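Local coordinates for protein F2 like fibronectin-binding protein (Streptococcus pneumoniae, PDB 5A0N), which probably helps the bacterium adhere to host surfaces through an internal-thioester domain of a type linked to covalent host binding, at residues G12-Y20 / K72-D80. Numbering follows the deposited sequence.
Sequences GISGNGKYY and KGIYTLVKD
Tyr19 and Tyr75 pair backbone to backbone as an antiparallel hydrogen-bonded pair, a single beta bridge that joins two sheets of the thioester domain: strand 19-21, an outer strand of the three-stranded sheet, and strand 75-78, an outer strand of the four-stranded sheet. Tyr19 N gives its proton to Tyr75 O at 2.8 Å, and Tyr75 N returns one to Tyr19 O at 2.9 Å. No second bridge forms: at the Gly17/Leu77 step a water accepts from Leu77 N and donates to Gly17 O, in place of a direct bond.

Both tyrosines have CG anti to their own carbonyl carbon, and because the strands run in opposite directions, the same chi1 (-61° and -64°) swings the two rings opposite ways along the bridge. The Tyr19 ring presents its edge to Tyr75 O and to the water, and crosses obliquely beside Leu77, whose CB sits 3.8 Å from Tyr19 CE1. Ser14 CB lies over one face of this ring, and Tyr198 of strand 193-200 meets it edge-to-face. The Tyr75 ring likewise has Tyr19 O at its edge, and packs on Tyr198 and Pro200, with its hydroxyl bonded to Gln209 O.

Two further pairs run alongside each other, pointing the same way. Tyr20 CE1 rests 3.9 Å from Ile74 CG1, while the bent Lys18 chain lays CD 3.7 Å from Thr76 CG2 and carries NZ on to a salt bridge with Asp201. Overlapping the type I turn of Ser14 to Gly17 is an Asx turn, in which Asn16 OD1 accepts from Lys18 N. The Tyr19 hydroxyl is fixed in turn by Ser14 N, which donates to Tyr19 OH at 3.0 Å along a nearly straight bond of 167°.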
# COMPACT_ATOMS: atom_id res chain seq x y z
N GLY A 12 8.37 -0.23 15.48
CA GLY A 12 8.67 1.15 15.79
C GLY A 12 7.41 1.95 16.14
O GLY A 12 6.42 1.90 15.41
N ILE A 13 7.52 2.71 17.23
CA ILE A 13 6.51 3.67 17.63
C ILE A 13 7.21 5.00 17.88
O ILE A 13 8.16 5.06 18.64
CB ILE A 13 5.73 3.21 18.87
CG1 ILE A 13 4.92 1.93 18.52
CG2 ILE A 13 4.82 4.32 19.41
CD1 ILE A 13 3.70 2.12 17.58
N SER A 14 6.75 6.06 17.24
CA SER A 14 7.39 7.37 17.31
C SER A 14 7.05 8.06 18.61
O SER A 14 5.87 8.11 18.97
CB SER A 14 6.85 8.28 16.19
OG SER A 14 7.67 9.41 16.10
N GLY A 15 8.04 8.66 19.26
CA GLY A 15 7.79 9.40 20.48
C GLY A 15 6.86 10.59 20.31
O GLY A 15 6.19 10.95 21.27
N ASN A 16 6.83 11.18 19.12
CA ASN A 16 5.97 12.33 18.85
C ASN A 16 4.74 11.98 18.04
O ASN A 16 3.99 12.87 17.66
CB ASN A 16 6.77 13.45 18.16
CG ASN A 16 7.23 13.08 16.76
OD1 ASN A 16 7.04 11.97 16.31
ND2 ASN A 16 7.85 14.04 16.08
N GLY A 17 4.52 10.70 17.78
CA GLY A 17 3.37 10.27 17.01
C GLY A 17 3.45 10.54 15.51
O GLY A 17 2.46 10.32 14.82
N LYS A 18 4.62 10.98 15.02
CA LYS A 18 4.78 11.28 13.60
C LYS A 18 5.67 10.26 12.90
O LYS A 18 6.62 9.73 13.48
CB LYS A 18 5.36 12.69 13.38
CG LYS A 18 4.56 13.82 14.02
CD LYS A 18 3.11 13.86 13.54
CE LYS A 18 2.32 15.01 14.10
NZ LYS A 18 2.72 16.22 13.37
N TYR A 19 5.32 10.00 11.65
CA TYR A 19 5.93 8.96 10.83
C TYR A 19 6.22 9.49 9.44
O TYR A 19 5.50 10.37 8.94
CB TYR A 19 4.99 7.73 10.74
CG TYR A 19 4.70 7.11 12.10
CD1 TYR A 19 3.69 7.62 12.91
CD2 TYR A 19 5.46 6.06 12.60
CE1 TYR A 19 3.45 7.14 14.17
CE2 TYR A 19 5.20 5.52 13.85
CZ TYR A 19 4.22 6.08 14.65
OH TYR A 19 4.06 5.54 15.90
N TYR A 20 7.25 8.92 8.81
CA TYR A 20 7.65 9.23 7.45
C TYR A 20 7.50 7.95 6.62
O TYR A 20 7.40 6.86 7.17
CB TYR A 20 9.10 9.70 7.36
CG TYR A 20 9.51 10.81 8.30
CD1 TYR A 20 8.64 11.84 8.67
CD2 TYR A 20 10.79 10.85 8.79
CE1 TYR A 20 9.07 12.89 9.47
CE2 TYR A 20 11.23 11.87 9.59
CZ TYR A 20 10.37 12.90 9.94
OH TYR A 20 10.80 13.92 10.74
N LYS A 72 9.08 14.18 2.99
CA LYS A 72 7.96 14.84 2.30
C LYS A 72 6.79 13.92 2.60
O LYS A 72 6.78 12.77 2.18
CB LYS A 72 8.21 14.98 0.79
CG LYS A 72 9.30 16.02 0.44
CD LYS A 72 8.77 17.44 0.66
CE LYS A 72 9.75 18.54 0.25
NZ LYS A 72 9.33 19.86 0.81
N GLY A 73 5.82 14.45 3.33
CA GLY A 73 4.66 13.66 3.78
C GLY A 73 4.90 13.11 5.14
O GLY A 73 5.69 12.17 5.31
N ILE A 74 4.20 13.67 6.12
CA ILE A 74 4.37 13.31 7.51
C ILE A 74 3.00 12.85 8.01
O ILE A 74 1.98 13.47 7.69
CB ILE A 74 4.90 14.51 8.32
CG1 ILE A 74 6.25 14.98 7.74
CG2 ILE A 74 5.06 14.12 9.78
CD1 ILE A 74 6.82 16.21 8.39
N TYR A 75 3.01 11.75 8.74
CA TYR A 75 1.79 11.02 9.09
C TYR A 75 1.63 10.80 10.57
O TYR A 75 2.60 10.71 11.31
CB TYR A 75 1.80 9.65 8.39
CG TYR A 75 1.77 9.70 6.91
CD1 TYR A 75 2.93 9.86 6.16
CD2 TYR A 75 0.58 9.66 6.21
CE1 TYR A 75 2.87 9.97 4.79
CE2 TYR A 75 0.52 9.74 4.84
CZ TYR A 75 1.68 9.93 4.12
OH TYR A 75 1.68 10.03 2.76
N THR A 76 0.37 10.68 11.00
CA THR A 76 0.01 10.11 12.29
C THR A 76 -0.63 8.74 12.07
O THR A 76 -1.07 8.41 10.98
CB THR A 76 -0.93 11.02 13.11
OG1 THR A 76 -2.08 11.30 12.34
CG2 THR A 76 -0.25 12.33 13.48
N LEU A 77 -0.63 7.95 13.12
CA LEU A 77 -1.07 6.55 13.07
C LEU A 77 -2.39 6.34 13.79
O LEU A 77 -2.55 6.76 14.93
CB LEU A 77 0.01 5.67 13.72
CG LEU A 77 -0.31 4.20 13.97
CD1 LEU A 77 -0.59 3.44 12.69
CD2 LEU A 77 0.82 3.55 14.70
N VAL A 78 -3.32 5.65 13.12
CA VAL A 78 -4.52 5.14 13.74
C VAL A 78 -4.41 3.61 13.75
O VAL A 78 -4.36 2.98 12.69
CB VAL A 78 -5.79 5.56 12.98
CG1 VAL A 78 -7.02 5.17 13.76
CG2 VAL A 78 -5.78 7.05 12.72
N LYS A 79 -4.39 3.03 14.95
CA LYS A 79 -4.21 1.60 15.13
C LYS A 79 -5.54 0.84 15.10
O LYS A 79 -6.58 1.37 15.48
CB LYS A 79 -3.51 1.31 16.47
CG LYS A 79 -2.06 1.73 16.55
CD LYS A 79 -1.46 1.27 17.88
N ASP A 80 -5.47 -0.42 14.69
CA ASP A 80 -6.54 -1.38 14.83
C ASP A 80 -7.88 -0.87 14.29
O ASP A 80 -8.91 -0.86 14.96
CB ASP A 80 -6.64 -1.87 16.28
CG ASP A 80 -7.35 -3.23 16.42
OD1 ASP A 80 -7.58 -4.00 15.44
OD2 ASP A 80 -7.68 -3.55 17.57
O HOH W 1 0.42 8.79 15.71